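Local coordinates for pectate lyase (Bacillus subtilis, PDB 5AMV), which cleaves polygalacturonate, the backbone of pectin, by calcium-dependent elimination, leaving oligosaccharides with unsaturated galacturonosyl groups at their non-reducing ends, at residues C199-G204 with G224-S229; S249-S254 with I266-N271; A119-D124 with S181-I186; Y242-K247 with S302-S307. All blocks are in the same frame, centred on the assembly; numbering follows the deposited sequence. Where two conformers were deposited one is given.

Contact 1: C199-G204 with G224-S229; sequences CTFNDG and GQTDAS. With CA (calcium ion), chain C.
Phe-201 meets Thr-226 and Gln-225 inside the protein, and the two partners touch different parts of it. The tight part is at the ring. Methyl CG2 of Thr-226 sits over one face, 3.8 Å from the centroid of the Phe-201 ring, a CH-pi contact. It is offset toward the rim, and its closest ring atom is Phe-201 CZ at 3.4 Å from Thr-226 CG2. The two side chains cross at about a right angle. The torsion of Thr-226 (chi1 53°) sets CG2 beside its own backbone N and aims the methyl at the ring. Its hydroxyl OG1 is hydrogen-bonded to Tyr-242 and Ser-249.

The looser part lies toward the backbone of strand 200-202. Here the amide of Gln-225 runs alongside the base of Phe-201, with NE2 3.5 Å from Phe-201 CB. Gln-225 NE2 is also 3.2 Å from Phe-201 O. A water lies on this side. It accepts from Gln-225 NE2 at 2.9 Å and makes a weak bond to Asn-202 O. At the other end of the amide, Gln-225 OE1 is bonded to Ser-248. The amide therefore has a partner at each end, which would limit its rotation. Asn-202 opens an Asx turn, in which Gly-204 N donates to Asn-202 OD1 at 3.0 Å.

One residue past Thr-226, Asp-227 OD2 binds the calcium ion at 2.3 Å, together with Asp-184, Asp-223 and three waters. Inward side chains packed between the faces, with the metal site on the outside, are typical of the right-handed parallel beta-helix of polysaccharide lyase family 1.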
loop_
_atom_site.group_PDB
_atom_site.type_symbol
_atom_site.label_atom_id
_atom_site.label_comp_id
_atom_site.label_asym_id
_atom_site.label_seq_id
_atom_site.Cartn_x
_atom_site.Cartn_y
_atom_site.Cartn_z
ATOM N N CYS A 199 10.911 0.966 -3.790
ATOM C CA CYS A 199 10.707 0.171 -2.595
ATOM C C CYS A 199 10.146 -1.194 -2.996
ATOM O O CYS A 199 9.656 -1.368 -4.110
ATOM C CB CYS A 199 9.728 0.883 -1.645
ATOM S SG CYS A 199 10.416 2.330 -0.870
ATOM N N THR A 200 10.280 -2.177 -2.100
ATOM C CA THR A 200 9.714 -3.526 -2.270
ATOM C C THR A 200 8.766 -3.751 -1.142
ATOM O O THR A 200 9.011 -3.286 -0.012
ATOM C CB THR A 200 10.843 -4.572 -2.292
ATOM O OG1 THR A 200 11.617 -4.365 -3.488
ATOM C CG2 THR A 200 10.248 -5.999 -2.329
ATOM N N PHE A 201 7.643 -4.410 -1.431
ATOM C CA PHE A 201 6.606 -4.681 -0.420
ATOM C C PHE A 201 6.214 -6.141 -0.545
ATOM O O PHE A 201 5.847 -6.582 -1.625
ATOM C CB PHE A 201 5.375 -3.779 -0.683
ATOM C CG PHE A 201 5.694 -2.324 -0.689
ATOM C CD1 PHE A 201 5.658 -1.612 0.508
ATOM C CD2 PHE A 201 6.051 -1.650 -1.879
ATOM C CE1 PHE A 201 5.972 -0.264 0.538
ATOM C CE2 PHE A 201 6.385 -0.274 -1.871
ATOM C CZ PHE A 201 6.340 0.432 -0.668
ATOM N N ASN A 202 6.296 -6.895 0.556
ATOM C CA ASN A 202 5.896 -8.304 0.539
ATOM C C ASN A 202 5.438 -8.745 1.928
ATOM O O ASN A 202 5.477 -7.968 2.874
ATOM C CB ASN A 202 7.057 -9.198 -0.014
ATOM C CG ASN A 202 8.333 -9.043 0.798
ATOM O OD1 ASN A 202 8.313 -9.251 2.009
ATOM N ND2 ASN A 202 9.432 -8.660 0.157
ATOM N N ASP A 203 5.086 -10.016 2.057
ATOM C CA ASP A 203 4.575 -10.507 3.344
ATOM C C ASP A 203 5.628 -11.295 4.146
ATOM O O ASP A 203 5.271 -12.059 5.043
ATOM C CB ASP A 203 3.286 -11.330 3.107
ATOM C CG ASP A 203 2.093 -10.445 2.798
ATOM O OD1 ASP A 203 2.201 -9.181 2.931
ATOM O OD2 ASP A 203 1.040 -11.010 2.428
ATOM N N GLY A 204 6.907 -11.123 3.818
ATOM C CA GLY A 204 8.007 -11.703 4.583
ATOM C C GLY A 204 7.865 -13.210 4.645
ATOM O O GLY A 204 7.569 -13.853 3.627
ATOM N N GLY A 224 -3.190 -3.549 3.602
ATOM C CA GLY A 224 -2.560 -3.001 2.363
ATOM C C GLY A 224 -1.034 -2.915 2.358
ATOM O O GLY A 224 -0.375 -3.247 3.348
ATOM N N GLN A 225 -0.487 -2.529 1.201
ATOM C CA GLN A 225 0.941 -2.297 1.020
ATOM C C GLN A 225 1.164 -0.787 1.009
ATOM O O GLN A 225 1.857 -0.266 1.878
ATOM C CB GLN A 225 1.417 -2.967 -0.283
ATOM C CG GLN A 225 1.147 -4.461 -0.172
ATOM C CD GLN A 225 1.717 -5.205 -1.356
ATOM O OE1 GLN A 225 1.256 -5.072 -2.464
ATOM N NE2 GLN A 225 2.754 -5.997 -1.095
ATOM N N THR A 226 0.578 -0.106 0.043
ATOM C CA THR A 226 0.642 1.351 -0.048
ATOM C C THR A 226 -0.801 1.846 -0.275
ATOM O O THR A 226 -1.301 1.822 -1.400
ATOM C CB THR A 226 1.585 1.827 -1.187
ATOM O OG1 THR A 226 1.205 1.193 -2.435
ATOM C CG2 THR A 226 3.055 1.452 -0.897
ATOM N N ASP A 227 -1.434 2.292 0.797
ATOM C CA ASP A 227 -2.840 2.730 0.727
ATOM C C ASP A 227 -2.917 4.246 0.880
ATOM O O ASP A 227 -2.016 4.899 1.466
ATOM C CB ASP A 227 -3.663 2.066 1.849
ATOM C CG ASP A 227 -3.904 0.583 1.611
ATOM O OD1 ASP A 227 -3.663 0.062 0.480
ATOM O OD2 ASP A 227 -4.389 -0.053 2.570
ATOM N N ALA A 228 -3.999 4.826 0.364
ATOM C CA ALA A 228 -4.224 6.278 0.455
ATOM C C ALA A 228 -5.692 6.567 0.740
ATOM O O ALA A 228 -6.544 6.029 0.096
ATOM C CB ALA A 228 -3.763 6.989 -0.815
ATOM N N SER A 229 -5.952 7.388 1.760
ATOM C CA SER A 229 -7.307 7.674 2.225
ATOM C C SER A 229 -7.390 9.097 2.745
ATOM O O SER A 229 -6.383 9.806 2.849
ATOM C CB SER A 229 -7.707 6.724 3.364
ATOM O OG SER A 229 -7.602 5.369 2.968
HETATM CA CA CA C . -5.009 0.017 4.825
HETATM O O HOH W 1 3.436 -6.129 1.765
HETATM O O HOH W 2 -7.129 -0.250 3.860
HETATM O O HOH W 3 -5.626 2.246 4.650
HETATM O O HOH W 4 -5.167 0.108 7.162
#

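Contact 2: S249-S254 with I266-N271; sequences SIFGSS and ITLHHN
Phe-251 has CG beside its backbone N (chi1 -55°), which sends the ring across to Ile-266 and Leu-268. Ile-266 has CG1 beside its own N (chi1 -61°) and a near-extended outer torsion, so its terminal methyl CD1 reaches out over that ring. This methyl lies 3.7 Å from the centroid of the Phe-251 ring, 19° off the ring normal, in a CH-pi contact over one face. It is offset toward the inner rim, at 3.5 Å between Ile-266 CD1 and Phe-251 CG. The other branch of the isoleucine, CG2, approaches the far end of the ring, 3.8 Å from Phe-251 CE2.

Leu-268 comes from the opposite direction and meets the edge. Leu-268 CD1 stands near the ring plane, 3.7 Å from Phe-251 CE2. Its second methyl, Leu-268 CD2, is 3.9 Å from Phe-251 CZ. The leucine methyls thus meet the CE2-CZ edge while the isoleucine sits on the face. All three side chains are buried, and no hydrogen bond joins the segments.

The contact spans the interior of the parallel beta-helix. Strand 247-251 is paired with strand 282-283 and strand 266-274 with strands 235-245 and 287-296. Ala-228 of strand 226-229 touches both Phe-251 and Ile-266. Pro-281 touches Phe-251 and Leu-268, while Met-237 and Ile-235 of strand 235-245 pack on Leu-268 and Ile-266.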
loop_
_atom_site.group_PDB
_atom_site.type_symbol
_atom_site.label_atom_id
_atom_site.label_comp_id
_atom_site.label_asym_id
_atom_site.label_seq_id
_atom_site.Cartn_x
_atom_site.Cartn_y
_atom_site.Cartn_z
ATOM N N SER A 249 -3.074 -2.013 -2.947
ATOM C CA SER A 249 -3.127 -0.566 -2.962
ATOM C C SER A 249 -4.573 -0.123 -3.063
ATOM O O SER A 249 -5.177 -0.245 -4.129
ATOM C CB SER A 249 -2.336 -0.015 -4.166
ATOM O OG SER A 249 -0.952 -0.378 -4.078
ATOM N N ILE A 250 -5.119 0.398 -1.963
ATOM C CA ILE A 250 -6.495 0.928 -2.001
ATOM C C ILE A 250 -6.420 2.450 -1.864
ATOM O O ILE A 250 -5.869 2.983 -0.855
ATOM C CB ILE A 250 -7.481 0.252 -0.938
ATOM C CG1 ILE A 250 -8.888 0.885 -1.045
ATOM C CG2 ILE A 250 -7.007 0.417 0.435
ATOM C CD1 ILE A 250 -10.056 -0.036 -0.540
ATOM N N PHE A 251 -7.027 3.139 -2.824
ATOM C CA PHE A 251 -7.005 4.622 -2.831
ATOM C C PHE A 251 -8.445 5.081 -2.700
ATOM O O PHE A 251 -9.233 4.889 -3.632
ATOM C CB PHE A 251 -6.403 5.199 -4.135
ATOM C CG PHE A 251 -5.008 4.700 -4.475
ATOM C CD1 PHE A 251 -4.148 4.244 -3.498
ATOM C CD2 PHE A 251 -4.564 4.723 -5.814
ATOM C CE1 PHE A 251 -2.868 3.825 -3.826
ATOM C CE2 PHE A 251 -3.249 4.323 -6.151
ATOM C CZ PHE A 251 -2.412 3.853 -5.156
ATOM N N GLY A 252 -8.792 5.614 -1.521
ATOM C CA GLY A 252 -10.176 6.002 -1.227
ATOM C C GLY A 252 -10.819 4.867 -0.475
ATOM O O GLY A 252 -11.141 3.823 -1.071
ATOM N N SER A 253 -11.027 5.075 0.821
ATOM C CA SER A 253 -11.414 3.990 1.745
ATOM C C SER A 253 -12.925 3.767 1.820
ATOM O O SER A 253 -13.378 2.754 2.379
ATOM C CB SER A 253 -10.923 4.358 3.147
ATOM O OG SER A 253 -11.579 5.566 3.533
ATOM N N SER A 254 -13.731 4.675 1.270
ATOM C CA SER A 254 -15.195 4.557 1.439
ATOM C C SER A 254 -16.037 5.276 0.388
ATOM O O SER A 254 -15.711 6.392 -0.016
ATOM C CB SER A 254 -15.564 5.099 2.835
ATOM O OG SER A 254 -16.965 5.027 3.025
ATOM N N ILE A 266 -2.998 10.611 -7.797
ATOM C CA ILE A 266 -1.856 9.688 -7.646
ATOM C C ILE A 266 -1.412 9.212 -9.029
ATOM O O ILE A 266 -2.234 8.823 -9.872
ATOM C CB ILE A 266 -2.282 8.497 -6.787
ATOM C CG1 ILE A 266 -2.705 8.972 -5.381
ATOM C CG2 ILE A 266 -1.121 7.468 -6.682
ATOM C CD1 ILE A 266 -3.604 7.934 -4.685
ATOM N N THR A 267 -0.105 9.183 -9.233
ATOM C CA THR A 267 0.476 8.587 -10.426
ATOM C C THR A 267 1.216 7.318 -10.055
ATOM O O THR A 267 2.079 7.346 -9.192
ATOM C CB THR A 267 1.456 9.565 -11.108
ATOM O OG1 THR A 267 0.744 10.753 -11.470
ATOM C CG2 THR A 267 2.123 8.985 -12.372
ATOM N N LEU A 268 0.856 6.219 -10.711
ATOM C CA LEU A 268 1.582 4.960 -10.532
ATOM C C LEU A 268 2.295 4.616 -11.810
ATOM O O LEU A 268 1.642 4.370 -12.830
ATOM C CB LEU A 268 0.622 3.795 -10.218
ATOM C CG LEU A 268 -0.311 4.008 -9.010
ATOM C CD1 LEU A 268 -1.118 2.754 -8.788
ATOM C CD2 LEU A 268 0.472 4.295 -7.732
ATOM N N HIS A 269 3.623 4.580 -11.769
ATOM C CA HIS A 269 4.313 4.112 -12.977
ATOM C C HIS A 269 5.523 3.246 -12.728
ATOM O O HIS A 269 6.186 3.384 -11.724
ATOM C CB HIS A 269 4.611 5.305 -13.931
ATOM C CG HIS A 269 5.737 6.205 -13.488
ATOM N ND1 HIS A 269 7.061 5.944 -13.788
ATOM C CD2 HIS A 269 5.729 7.372 -12.784
ATOM C CE1 HIS A 269 7.821 6.902 -13.280
ATOM N NE2 HIS A 269 7.041 7.782 -12.671
ATOM N N HIS A 270 5.810 2.369 -13.699
ATOM C CA HIS A 270 6.927 1.419 -13.646
ATOM C C HIS A 270 6.967 0.569 -12.384
ATOM O O HIS A 270 8.057 0.108 -11.958
ATOM C CB HIS A 270 8.249 2.161 -13.858
ATOM C CG HIS A 270 8.402 2.740 -15.229
ATOM N ND1 HIS A 270 8.060 4.047 -15.524
ATOM C CD2 HIS A 270 8.858 2.197 -16.380
ATOM C CE1 HIS A 270 8.305 4.285 -16.805
ATOM N NE2 HIS A 270 8.771 3.171 -17.352
ATOM N N ASN A 271 5.799 0.354 -11.795
ATOM C CA ASN A 271 5.724 -0.626 -10.725
ATOM C C ASN A 271 5.540 -2.052 -11.198
ATOM O O ASN A 271 4.941 -2.317 -12.254
ATOM C CB ASN A 271 4.604 -0.267 -9.774
ATOM C CG ASN A 271 4.761 1.121 -9.219
ATOM O OD1 ASN A 271 5.655 1.387 -8.389
ATOM N ND2 ASN A 271 3.888 2.046 -9.666
#

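Contact 3: A119-D124 with S181-I186; sequences ARVMVD and SQYDNI. With CA (calcium ion), chain C.
The loop that carries the calcium ligand Asp-184 is packed through Tyr-183 against the end of helix 105-121 (Val-121) and the start of strand 122-124 (Met-122). Val-121 comes over the face of the tyrosine ring. Its methyl CG2 lies above the middle, 3.7 Å from the centroid of the Tyr-183 ring and 12° off the normal, a well-centred CH-pi contact. The two side chains cross at about a right angle. Met-122 meets the same ring from another side. In the conformer given, one of two, its terminal methyl CE lies in the ring plane at the edge, 3.6 Å from Tyr-183 CD1. In that conformer the methionine runs extended through chi2 and then bends at chi3 (-60°), which carries CE to the edge. Gln-182 CB lies over the opposite face of the ring from Val-121. The contact across the segments is apolar, without a hydrogen bond.

A serine in place of Tyr-183 would probably leave Val-121 CG2 and Met-122 CE without the surface they rest on and open a gap between the loop and the helix end.

The next residue turns to the metal. Asp-184 binds the calcium ion through both carboxylate oxygens, OD1 at 2.3 Å and OD2 at 2.4 Å. Gln-182 O accepts from a calcium-bound water at 3.3 Å, so the loop also touches the first shell through its backbone.

Gln-114, Gln-117 and Lys-118 of helix 105-121 also touch Tyr-183. Asn-144 of strand 144-147 packs on both Met-122 and Tyr-183. That strand lies between strands 122-124 and 186-189 in a parallel sheet.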
loop_
_atom_site.group_PDB
_atom_site.type_symbol
_atom_site.label_atom_id
_atom_site.label_comp_id
_atom_site.label_asym_id
_atom_site.label_seq_id
_atom_site.Cartn_x
_atom_site.Cartn_y
_atom_site.Cartn_z
ATOM N N ALA A 119 1.084 0.585 19.025
ATOM C CA ALA A 119 1.998 1.516 19.667
ATOM C C ALA A 119 3.444 1.213 19.344
ATOM O O ALA A 119 4.267 2.135 19.377
ATOM C CB ALA A 119 1.766 1.550 21.174
ATOM N N ARG A 120 3.749 -0.043 18.993
ATOM C CA ARG A 120 5.111 -0.402 18.578
ATOM C C ARG A 120 5.316 -0.291 17.070
ATOM O O ARG A 120 6.339 0.178 16.600
ATOM C CB ARG A 120 5.469 -1.824 19.026
ATOM C CG ARG A 120 5.242 -2.072 20.519
ATOM C CD ARG A 120 5.854 -0.922 21.325
ATOM N NE ARG A 120 7.313 -0.956 21.319
ATOM C CZ ARG A 120 8.067 -0.117 22.025
ATOM N NH1 ARG A 120 7.489 0.812 22.766
ATOM N NH2 ARG A 120 9.389 -0.215 22.004
ATOM N N VAL A 121 4.332 -0.749 16.301
ATOM C CA VAL A 121 4.621 -0.920 14.874
ATOM C C VAL A 121 4.302 0.257 13.970
ATOM O O VAL A 121 4.881 0.347 12.877
ATOM C CB VAL A 121 3.896 -2.151 14.284
ATOM C CG1 VAL A 121 4.298 -3.446 15.019
ATOM C CG2 VAL A 121 2.368 -1.971 14.271
ATOM N N MET A 122 3.391 1.134 14.404
ATOM C CA MET A 122 2.991 2.262 13.585
ATOM C C MET A 122 3.774 3.511 13.996
ATOM O O MET A 122 3.823 3.837 15.158
ATOM C CB MET A 122 1.484 2.494 13.685
ATOM C CG MET A 122 0.944 3.262 12.478
ATOM S SD MET A 122 -0.846 3.367 12.527
ATOM C CE MET A 122 -1.347 1.677 12.500
ATOM N N VAL A 123 4.385 4.189 13.018
ATOM C CA VAL A 123 5.048 5.485 13.293
ATOM C C VAL A 123 4.601 6.507 12.263
ATOM O O VAL A 123 4.432 6.151 11.062
ATOM C CB VAL A 123 6.603 5.397 13.312
ATOM C CG1 VAL A 123 7.040 4.651 14.566
ATOM C CG2 VAL A 123 7.150 4.739 11.970
ATOM N N ASP A 124 4.438 7.754 12.704
ATOM C CA ASP A 124 4.081 8.854 11.802
ATOM C C ASP A 124 5.310 9.501 11.230
ATOM O O ASP A 124 6.295 9.783 11.940
ATOM C CB ASP A 124 3.223 9.916 12.487
ATOM C CG ASP A 124 1.837 9.382 12.933
ATOM O OD1 ASP A 124 1.318 8.338 12.446
ATOM O OD2 ASP A 124 1.239 10.019 13.816
ATOM N N SER A 181 -7.476 -6.672 9.359
ATOM C CA SER A 181 -6.282 -6.252 10.121
ATOM C C SER A 181 -5.977 -4.776 9.880
ATOM O O SER A 181 -6.494 -4.178 8.917
ATOM C CB SER A 181 -5.108 -7.136 9.763
ATOM O OG SER A 181 -5.169 -8.360 10.525
ATOM N N GLN A 182 -5.148 -4.184 10.759
ATOM C CA GLN A 182 -4.958 -2.733 10.802
ATOM C C GLN A 182 -3.729 -2.195 10.080
ATOM O O GLN A 182 -3.672 -0.965 9.883
ATOM C CB GLN A 182 -4.902 -2.229 12.253
ATOM C CG GLN A 182 -6.256 -2.188 12.941
ATOM C CD GLN A 182 -7.255 -1.263 12.228
ATOM O OE1 GLN A 182 -7.016 -0.050 12.096
ATOM N NE2 GLN A 182 -8.378 -1.834 11.778
ATOM N N TYR A 183 -2.734 -3.035 9.757
ATOM C CA TYR A 183 -1.436 -2.451 9.350
ATOM C C TYR A 183 -1.182 -2.611 7.892
ATOM O O TYR A 183 -1.294 -3.710 7.359
ATOM C CB TYR A 183 -0.235 -3.048 10.153
ATOM C CG TYR A 183 -0.550 -3.041 11.614
ATOM C CD1 TYR A 183 -0.861 -1.841 12.258
ATOM C CD2 TYR A 183 -0.624 -4.241 12.338
ATOM C CE1 TYR A 183 -1.246 -1.829 13.585
ATOM C CE2 TYR A 183 -0.992 -4.240 13.670
ATOM C CZ TYR A 183 -1.294 -3.056 14.292
ATOM O OH TYR A 183 -1.736 -3.077 15.599
ATOM N N ASP A 184 -0.801 -1.503 7.272
ATOM C CA ASP A 184 -0.272 -1.533 5.911
ATOM C C ASP A 184 1.251 -1.367 6.044
ATOM O O ASP A 184 1.741 -1.013 7.129
ATOM C CB ASP A 184 -0.812 -0.317 5.158
ATOM C CG ASP A 184 -2.319 -0.197 5.185
ATOM O OD1 ASP A 184 -3.052 -1.204 5.133
ATOM O OD2 ASP A 184 -2.826 0.955 5.174
ATOM N N ASN A 185 2.016 -1.520 4.949
ATOM C CA ASN A 185 3.432 -1.101 5.006
ATOM C C ASN A 185 3.530 0.435 5.055
ATOM O O ASN A 185 4.264 0.985 5.882
ATOM C CB ASN A 185 4.218 -1.674 3.813
ATOM C CG ASN A 185 3.986 -3.153 3.664
ATOM O OD1 ASN A 185 3.355 -3.593 2.682
ATOM N ND2 ASN A 185 4.489 -3.961 4.630
ATOM N N ILE A 186 2.748 1.108 4.200
ATOM C CA ILE A 186 2.689 2.575 4.206
ATOM C C ILE A 186 1.214 2.991 4.039
ATOM O O ILE A 186 0.527 2.528 3.110
ATOM C CB ILE A 186 3.510 3.199 3.041
ATOM C CG1 ILE A 186 4.982 2.805 3.144
ATOM C CG2 ILE A 186 3.353 4.756 3.020
ATOM C CD1 ILE A 186 5.801 3.207 1.900
HETATM CA CA CA C . -5.009 0.017 4.825
HETATM O O HOH W 4 -5.167 0.108 7.162
HETATM O O HOH W 2 -7.129 -0.250 3.860
HETATM O O HOH W 3 -5.626 2.246 4.650
#

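Contact 4: Y242-K247 with S302-S307; sequences YHDHDK and SSYPFS
Tyr-304 and Asp-244 bury the most area here, followed by His-245. They join a corner of the parallel beta-helix, where the chain turns at Asp-244 and Asp-246, to the long loop between strands 287-296 and 310-312. The tyrosine ring lies flat against the backbone of the turn. Asp-244 C stands 3.3 Å from Tyr-304 CE2, over one face and toward the rim. His-245 N is over the middle of the same face, 3.4 Å above the plane. The ring thus covers the peptide between Asp-244 and His-245. The phenol ring gets there with CG beside the backbone N of Tyr-304 (chi1 -59°).

Asp-244 adds its CB, 3.8 Å from Tyr-304 CE2, and its carboxylate plane is turned 53° from the ring. His-245 contributes mainly backbone, with His-245 C 3.4 Å from Tyr-304 CD1. Its imidazole is hydrogen-bonded through ND1 to Asp-203. The phenol oxygen is hydrogen-bonded to Asp-208 N, with a weak bond to Asp-203.

A leucine in place of Tyr-304 would probably leave the peptide face of Asp-244 and His-245 only partly covered and Asp-208 N without its hydroxyl partner.

The loop goes on to Ser-307, which touches bound galacturonate. In segment 242-247, Asp-246 forms a salt bridge with Lys-218 and a hydrogen bond with Gln-278 of the glycan pocket. At the corner His-243 ND1 donates to Asp-244 OD2 at 2.7 Å in a nearly straight bond, meeting the oxygen on its anti side and staying close to the plane of the imidazole.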
loop_
_atom_site.group_PDB
_atom_site.type_symbol
_atom_site.label_atom_id
_atom_site.label_comp_id
_atom_site.label_asym_id
_atom_site.label_seq_id
_atom_site.Cartn_x
_atom_site.Cartn_y
_atom_site.Cartn_z
ATOM N N TYR A 242 5.902 -4.812 -5.749
ATOM C CA TYR A 242 4.934 -5.410 -4.840
ATOM C C TYR A 242 4.866 -6.893 -5.154
ATOM O O TYR A 242 4.648 -7.285 -6.324
ATOM C CB TYR A 242 3.570 -4.804 -5.149
ATOM C CG TYR A 242 3.450 -3.296 -4.977
ATOM C CD1 TYR A 242 3.695 -2.417 -6.031
ATOM C CD2 TYR A 242 3.037 -2.762 -3.752
ATOM C CE1 TYR A 242 3.546 -1.026 -5.856
ATOM C CE2 TYR A 242 2.831 -1.378 -3.595
ATOM C CZ TYR A 242 3.094 -0.552 -4.632
ATOM O OH TYR A 242 2.920 0.809 -4.577
ATOM N N HIS A 243 5.037 -7.753 -4.147
ATOM C CA HIS A 243 4.974 -9.190 -4.428
ATOM C C HIS A 243 4.462 -10.042 -3.287
ATOM O O HIS A 243 4.688 -9.706 -2.127
ATOM C CB HIS A 243 6.229 -9.774 -5.084
ATOM C CG HIS A 243 7.439 -9.795 -4.210
ATOM N ND1 HIS A 243 7.770 -10.892 -3.444
ATOM C CD2 HIS A 243 8.449 -8.908 -4.047
ATOM C CE1 HIS A 243 8.902 -10.663 -2.801
ATOM N NE2 HIS A 243 9.347 -9.472 -3.165
ATOM N N ASP A 244 3.741 -11.102 -3.647
ATOM C CA ASP A 244 3.298 -12.147 -2.680
ATOM C C ASP A 244 2.504 -11.488 -1.551
ATOM O O ASP A 244 2.928 -11.428 -0.380
ATOM C CB ASP A 244 4.523 -12.938 -2.174
ATOM C CG ASP A 244 5.219 -13.623 -3.304
ATOM O OD1 ASP A 244 4.620 -14.516 -3.945
ATOM O OD2 ASP A 244 6.337 -13.199 -3.629
ATOM N N HIS A 245 1.333 -10.959 -1.931
ATOM C CA HIS A 245 0.486 -10.219 -1.002
ATOM C C HIS A 245 -0.938 -10.181 -1.596
ATOM O O HIS A 245 -1.098 -10.293 -2.823
ATOM C CB HIS A 245 1.071 -8.792 -0.801
ATOM C CG HIS A 245 0.251 -7.934 0.115
ATOM N ND1 HIS A 245 0.473 -7.853 1.477
ATOM C CD2 HIS A 245 -0.838 -7.169 -0.130
ATOM C CE1 HIS A 245 -0.429 -7.062 2.025
ATOM N NE2 HIS A 245 -1.241 -6.632 1.078
ATOM N N ASP A 246 -1.960 -10.085 -0.748
ATOM C CA ASP A 246 -3.338 -10.097 -1.225
ATOM C C ASP A 246 -3.792 -8.717 -1.728
ATOM O O ASP A 246 -3.778 -8.482 -2.926
ATOM C CB ASP A 246 -4.202 -10.717 -0.103
ATOM C CG ASP A 246 -5.679 -10.870 -0.480
ATOM O OD1 ASP A 246 -6.122 -10.420 -1.534
ATOM O OD2 ASP A 246 -6.403 -11.390 0.397
ATOM N N LYS A 247 -4.108 -7.781 -0.820
ATOM C CA LYS A 247 -4.640 -6.455 -1.206
ATOM C C LYS A 247 -3.551 -5.393 -1.258
ATOM O O LYS A 247 -3.057 -4.923 -0.225
ATOM C CB LYS A 247 -5.704 -6.067 -0.197
ATOM C CG LYS A 247 -6.920 -7.035 -0.286
ATOM C CD LYS A 247 -8.011 -6.711 0.731
ATOM C CE LYS A 247 -7.836 -7.415 2.041
ATOM N NZ LYS A 247 -9.216 -7.620 2.651
ATOM N N SER A 302 -1.430 -21.685 -5.628
ATOM C CA SER A 302 -1.989 -22.042 -4.323
ATOM C C SER A 302 -1.780 -20.885 -3.347
ATOM O O SER A 302 -2.556 -20.697 -2.411
ATOM C CB SER A 302 -1.380 -23.344 -3.773
ATOM O OG SER A 302 0.031 -23.268 -3.740
ATOM N N SER A 303 -0.736 -20.104 -3.567
ATOM C CA SER A 303 -0.541 -18.895 -2.795
ATOM C C SER A 303 -0.726 -17.670 -3.694
ATOM O O SER A 303 -0.180 -17.609 -4.818
ATOM C CB SER A 303 0.822 -18.888 -2.118
ATOM O OG SER A 303 0.940 -19.989 -1.232
ATOM N N TYR A 304 -1.503 -16.727 -3.195
ATOM C CA TYR A 304 -1.778 -15.436 -3.847
ATOM C C TYR A 304 -2.189 -15.543 -5.341
ATOM O O TYR A 304 -1.570 -14.907 -6.194
ATOM C CB TYR A 304 -0.563 -14.514 -3.706
ATOM C CG TYR A 304 -0.169 -14.247 -2.250
ATOM C CD1 TYR A 304 -1.042 -13.598 -1.395
ATOM C CD2 TYR A 304 1.082 -14.670 -1.750
ATOM C CE1 TYR A 304 -0.675 -13.336 -0.079
ATOM C CE2 TYR A 304 1.459 -14.416 -0.439
ATOM C CZ TYR A 304 0.588 -13.754 0.393
ATOM O OH TYR A 304 0.962 -13.490 1.710
ATOM N N PRO A 305 -3.239 -16.318 -5.634
ATOM C CA PRO A 305 -3.717 -16.375 -7.017
ATOM C C PRO A 305 -4.303 -15.034 -7.468
ATOM O O PRO A 305 -4.977 -14.326 -6.693
ATOM C CB PRO A 305 -4.813 -17.450 -6.969
ATOM C CG PRO A 305 -5.333 -17.377 -5.500
ATOM C CD PRO A 305 -4.021 -17.202 -4.736
ATOM N N PHE A 306 -4.027 -14.680 -8.709
ATOM C CA PHE A 306 -4.492 -13.412 -9.249
ATOM C C PHE A 306 -6.001 -13.365 -9.328
ATOM O O PHE A 306 -6.632 -14.313 -9.828
ATOM C CB PHE A 306 -3.954 -13.283 -10.689
ATOM C CG PHE A 306 -4.367 -11.997 -11.385
ATOM C CD1 PHE A 306 -5.543 -11.965 -12.128
ATOM C CD2 PHE A 306 -3.552 -10.849 -11.339
ATOM C CE1 PHE A 306 -5.959 -10.774 -12.781
ATOM C CE2 PHE A 306 -3.949 -9.677 -12.004
ATOM C CZ PHE A 306 -5.165 -9.641 -12.702
ATOM N N SER A 307 -6.588 -12.231 -8.895
ATOM C CA SER A 307 -8.024 -12.001 -9.050
ATOM C C SER A 307 -8.261 -10.872 -10.075
ATOM O O SER A 307 -8.913 -11.069 -11.110
ATOM C CB SER A 307 -8.640 -11.648 -7.679
ATOM O OG SER A 307 -10.050 -11.589 -7.709
#

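Contact 3 comes first along the chain, then contact 1, then contact 4, and both segments of contact 2 fall between those of contact 4. All four lie in or against one parallel beta-helix. Contacts 1 and 3 have centres about 11 Å apart and share the calcium ion with three of its waters; Gly-224 N is probably hydrogen-bonded to Asp-184 OD1. The centres of contacts 1 and 2 are also about 11 Å apart, with strands 226-229 and 247-251 side by side. Contacts 3 and 4 are the farthest apart, about 21 Å between centres. Contact 1 touches all three others. The metal site, the interior of the beta-helix and the glycan-binding loop are thus joined through it.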